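Local coordinates for protein PT26-6P (Thermococcus sp., PDB 2WB7) that is of unknown function but is encoded by a euryarchaeal mobile element and combines two immunoglobulin-like domains with a helical domain, at residues 258-263 against 372-377; 62-67 against 156-161. All blocks are in the same frame, centred on the assembly; numbering follows the deposited sequence.

Contact 1: 258-263 against 372-377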
# COMPACT_ATOMS: atom_id res chain seq x y z
N LYS A 258 2.95 2.81 3.37
CA LYS A 258 3.65 1.63 2.91
C LYS A 258 2.68 0.45 3.04
O LYS A 258 2.06 0.27 4.08
CB LYS A 258 4.87 1.41 3.81
CG LYS A 258 6.03 0.69 3.14
CD LYS A 258 6.90 -0.02 4.18
CE LYS A 258 6.87 0.67 5.56
NZ LYS A 258 7.63 -0.10 6.63
N TYR A 259 2.52 -0.34 1.99
CA TYR A 259 1.52 -1.41 1.98
C TYR A 259 2.14 -2.80 1.91
O TYR A 259 3.17 -2.97 1.27
CB TYR A 259 0.60 -1.28 0.78
CG TYR A 259 -0.25 -0.04 0.74
CD1 TYR A 259 0.11 1.04 -0.06
CD2 TYR A 259 -1.43 0.04 1.47
CE1 TYR A 259 -0.68 2.18 -0.11
CE2 TYR A 259 -2.22 1.16 1.43
CZ TYR A 259 -1.85 2.23 0.64
OH TYR A 259 -2.62 3.37 0.58
N ALA A 260 1.50 -3.78 2.54
CA ALA A 260 1.80 -5.19 2.32
C ALA A 260 0.48 -5.97 2.36
O ALA A 260 -0.44 -5.58 3.07
CB ALA A 260 2.76 -5.71 3.38
N GLY A 261 0.39 -7.06 1.60
CA GLY A 261 -0.83 -7.86 1.62
C GLY A 261 -1.69 -7.78 0.37
O GLY A 261 -1.18 -7.71 -0.74
N ALA A 262 -3.01 -7.78 0.55
CA ALA A 262 -3.94 -7.89 -0.56
C ALA A 262 -4.34 -6.53 -1.14
O ALA A 262 -5.51 -6.18 -1.20
CB ALA A 262 -5.18 -8.66 -0.12
N LEU A 263 -3.35 -5.77 -1.58
CA LEU A 263 -3.60 -4.41 -2.00
C LEU A 263 -4.51 -4.31 -3.23
O LEU A 263 -5.18 -3.30 -3.42
CB LEU A 263 -2.30 -3.64 -2.24
CG LEU A 263 -2.45 -2.13 -2.48
CD1 LEU A 263 -3.04 -1.40 -1.27
CD2 LEU A 263 -1.08 -1.55 -2.84
N PRO A 372 -9.33 -16.04 3.05
CA PRO A 372 -8.89 -14.98 3.96
C PRO A 372 -7.87 -14.04 3.32
O PRO A 372 -6.90 -14.50 2.72
CB PRO A 372 -8.22 -15.75 5.10
CG PRO A 372 -8.38 -17.22 4.77
CD PRO A 372 -8.63 -17.30 3.31
N ILE A 373 -8.09 -12.73 3.42
CA ILE A 373 -7.10 -11.78 2.94
C ILE A 373 -6.76 -10.78 4.03
O ILE A 373 -7.58 -10.54 4.94
CB ILE A 373 -7.58 -11.03 1.71
CG1 ILE A 373 -8.99 -10.49 1.95
CG2 ILE A 373 -7.56 -11.94 0.49
CD1 ILE A 373 -9.47 -9.61 0.84
N TRP A 374 -5.56 -10.21 3.95
CA TRP A 374 -5.13 -9.23 4.92
C TRP A 374 -4.44 -8.08 4.22
O TRP A 374 -3.89 -8.23 3.13
CB TRP A 374 -4.18 -9.87 5.94
CG TRP A 374 -2.89 -10.34 5.36
CD1 TRP A 374 -2.64 -11.56 4.81
CD2 TRP A 374 -1.67 -9.60 5.27
NE1 TRP A 374 -1.33 -11.63 4.40
CE2 TRP A 374 -0.71 -10.44 4.66
CE3 TRP A 374 -1.29 -8.30 5.63
CZ2 TRP A 374 0.59 -10.03 4.41
CZ3 TRP A 374 0.02 -7.90 5.38
CH2 TRP A 374 0.94 -8.76 4.78
N LEU A 375 -4.48 -6.92 4.88
CA LEU A 375 -3.73 -5.75 4.42
C LEU A 375 -3.03 -5.07 5.60
O LEU A 375 -3.57 -5.00 6.73
CB LEU A 375 -4.64 -4.75 3.72
CG LEU A 375 -3.91 -3.57 3.05
CD1 LEU A 375 -3.21 -4.01 1.81
CD2 LEU A 375 -4.91 -2.48 2.70
N ALA A 376 -1.82 -4.60 5.35
CA ALA A 376 -1.10 -3.80 6.32
C ALA A 376 -0.74 -2.51 5.62
O ALA A 376 -0.30 -2.53 4.46
CB ALA A 376 0.15 -4.53 6.81
N ALA A 377 -0.94 -1.40 6.29
CA ALA A 377 -0.63 -0.11 5.69
C ALA A 377 -0.07 0.76 6.78
O ALA A 377 -0.70 0.94 7.83
CB ALA A 377 -1.88 0.53 5.10
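Strands 258-261 and 372-377 run antiparallel at 163°, with Ala-260 and Ala-376 as the hydrogen-bonded pair. Ala-260 N bonds to Ala-376 O at 2.9 Å, and Ala-376 N returns a bond to Ala-260 O at 2.8 Å. A third bond joins Ala-262 N to Trp-374 O, so the pairing reaches past the strand end into an inverse gamma turn centred on Ala-262. The indole of Trp-374 lies over Gly-261: Gly-261 CA is 3.7 Å from the centroid of the six-membered ring, 9° off its normal, a CH-pi contact. A chi1 of 65° sets Trp-374 CG between its backbone N and carbonyl carbon and swings the ring across to the other strand. Ala-376 CB lies at the indole edge, in plane, and Trp-374 CH2 touches Ala-260 CB. In the non-hydrogen-bonded pair Tyr-259 with Ala-377, Ala-377 CB packs on Tyr-259 CD2 at 3.7 Å. Leu-375 CD1 meets Leu-263 CD1 at 4.0 Å, and that Leu-263 methyl rests on a face of the Tyr-259 ring. Tyr-259 OH bonds to Ile-268 O, and Trp-374 NE1 to Asp-132 OD1. In their antiparallel sheet the strands are flanked by strands 266-272 and 350-364, while Ile-155 of helix 149-157 packs on Ala-260 and Ala-376.

Contact 2: 62-67 against 156-161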
# COMPACT_ATOMS: atom_id res chain seq x y z
N TYR A 62 -1.08 -7.40 -6.98
CA TYR A 62 -0.21 -6.82 -5.99
C TYR A 62 -0.12 -7.73 -4.77
O TYR A 62 -1.14 -8.13 -4.20
CB TYR A 62 -0.65 -5.42 -5.60
CG TYR A 62 0.27 -4.79 -4.58
CD1 TYR A 62 1.22 -3.84 -4.96
CD2 TYR A 62 0.21 -5.16 -3.24
CE1 TYR A 62 2.09 -3.27 -4.02
CE2 TYR A 62 1.07 -4.61 -2.30
CZ TYR A 62 2.01 -3.66 -2.70
OH TYR A 62 2.85 -3.11 -1.75
N GLY A 63 1.11 -8.08 -4.39
CA GLY A 63 1.37 -8.83 -3.16
C GLY A 63 0.56 -10.10 -2.96
O GLY A 63 0.52 -10.96 -3.83
N PHE A 64 -0.10 -10.21 -1.82
CA PHE A 64 -0.79 -11.45 -1.49
C PHE A 64 -2.29 -11.35 -1.70
O PHE A 64 -3.05 -11.81 -0.86
CB PHE A 64 -0.51 -11.83 -0.03
CG PHE A 64 0.94 -12.10 0.26
CD1 PHE A 64 1.50 -13.33 -0.02
CD2 PHE A 64 1.75 -11.12 0.83
CE1 PHE A 64 2.82 -13.58 0.25
CE2 PHE A 64 3.08 -11.37 1.09
CZ PHE A 64 3.62 -12.60 0.80
N SER A 65 -2.71 -10.76 -2.81
CA SER A 65 -4.15 -10.62 -3.07
C SER A 65 -4.77 -11.86 -3.70
O SER A 65 -4.10 -12.70 -4.30
CB SER A 65 -4.44 -9.42 -3.95
OG SER A 65 -3.51 -8.40 -3.72
N ALA A 66 -6.08 -11.97 -3.55
CA ALA A 66 -6.86 -12.97 -4.23
C ALA A 66 -7.21 -12.36 -5.57
O ALA A 66 -7.24 -11.14 -5.71
CB ALA A 66 -8.09 -13.28 -3.42
N PHE A 67 -7.47 -13.17 -6.58
CA PHE A 67 -7.68 -12.61 -7.91
C PHE A 67 -8.62 -13.46 -8.72
O PHE A 67 -8.69 -14.67 -8.52
CB PHE A 67 -6.35 -12.47 -8.64
CG PHE A 67 -5.54 -13.73 -8.64
CD1 PHE A 67 -5.70 -14.68 -9.62
CD2 PHE A 67 -4.62 -13.96 -7.64
CE1 PHE A 67 -4.95 -15.85 -9.61
CE2 PHE A 67 -3.86 -15.12 -7.62
CZ PHE A 67 -4.03 -16.06 -8.61
N TRP A 156 7.13 -6.55 6.22
CA TRP A 156 7.72 -5.86 5.09
C TRP A 156 8.78 -6.67 4.37
O TRP A 156 9.27 -6.25 3.32
CB TRP A 156 8.31 -4.51 5.53
CG TRP A 156 7.38 -3.79 6.42
CD1 TRP A 156 7.55 -3.52 7.74
CD2 TRP A 156 6.09 -3.29 6.07
NE1 TRP A 156 6.44 -2.87 8.24
CE2 TRP A 156 5.53 -2.72 7.22
CE3 TRP A 156 5.34 -3.28 4.88
CZ2 TRP A 156 4.27 -2.13 7.23
CZ3 TRP A 156 4.10 -2.70 4.89
CH2 TRP A 156 3.57 -2.14 6.06
N ASN A 157 9.15 -7.82 4.92
CA ASN A 157 10.25 -8.59 4.34
C ASN A 157 9.85 -9.94 3.73
O ASN A 157 10.63 -10.56 3.03
CB ASN A 157 11.38 -8.76 5.35
CG ASN A 157 11.94 -7.42 5.80
OD1 ASN A 157 12.10 -7.17 7.01
ND2 ASN A 157 12.21 -6.52 4.84
N THR A 158 8.63 -10.37 3.98
CA THR A 158 8.16 -11.62 3.42
C THR A 158 7.85 -11.43 1.95
O THR A 158 7.28 -10.42 1.55
CB THR A 158 6.93 -12.11 4.14
OG1 THR A 158 7.23 -12.27 5.53
CG2 THR A 158 6.51 -13.42 3.56
N SER A 159 8.23 -12.41 1.14
CA SER A 159 8.02 -12.34 -0.30
C SER A 159 6.85 -13.20 -0.72
O SER A 159 6.44 -14.11 -0.01
CB SER A 159 9.25 -12.80 -1.05
OG SER A 159 10.33 -11.92 -0.82
N THR A 160 6.36 -12.91 -1.92
CA THR A 160 5.31 -13.70 -2.53
C THR A 160 5.86 -15.06 -3.00
O THR A 160 6.98 -15.14 -3.50
CB THR A 160 4.66 -12.94 -3.70
OG1 THR A 160 5.67 -12.45 -4.59
CG2 THR A 160 3.86 -11.76 -3.17
N THR A 161 5.07 -16.11 -2.79
CA THR A 161 5.46 -17.48 -3.11
C THR A 161 5.24 -17.81 -4.59
O THR A 161 4.33 -17.27 -5.22
CB THR A 161 4.65 -18.48 -2.29
OG1 THR A 161 4.68 -18.13 -0.89
CG2 THR A 161 5.19 -19.89 -2.51
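Phe-64 and Thr-160 make a CH-pi contact. Thr-160 CG2 stands over one face of the Phe-64 ring, 4.1 Å from its centroid and 13° off the normal. The methyl gets there because a chi1 of 51° puts Thr-160 OG1 between the backbone N and the carbonyl carbon, and CG2 anti to the carbonyl carbon. A second apolar touch comes from Thr-158 CG2, 4.1 Å from Phe-64 CZ, meeting the ring obliquely. Backbone carbonyls form a second group. Ser-159 O approaches the ring at its edge, near the plane, 3.3 Å from Phe-64 CZ. On the other segment, Gly-63 O faces the Thr-160 methyl, with Thr-160 CG2 at 3.5 Å. No hydrogen bond crosses between the segments. An alanine at Phe-64 would remove the ring and is likely to leave the Thr-160 methyl and Ser-159 carbonyl without their partner. Within 62-67, a type II' beta turn runs from Tyr-62 to Ser-65, and the positive phi of Gly-63 suits it. This turn is a beta hairpin connection between strands 52-62 and 66-75. The facing segment is the extended exit from helix 149-157, where Thr-158 OG1 bonds back to Lys-154 O. Phe-64 also touches Trp-374 of strand 370-379, so its ring lies between that strand and the chain leading to strand 163-178.

The two contacts lie about 8 Å apart, centre to centre, and meet where the two immunoglobulin-like domains adjoin in space. Contact 2 belongs to the first domain and contact 1 to the second. Gly-261 O lies 2.9 Å from Phe-64 N, a probable hydrogen bond from the strand end to the hairpin turn. Tyr-62 OH packs against Tyr-259 O at 3.0 Å. Side chains join them as well: Lys-258 makes a cation-pi contact with Trp-156. These links are consistent with a packed junction between the two immunoglobulin-like domains. Along the chain they come in series, with contact 2 closed before contact 1 opens.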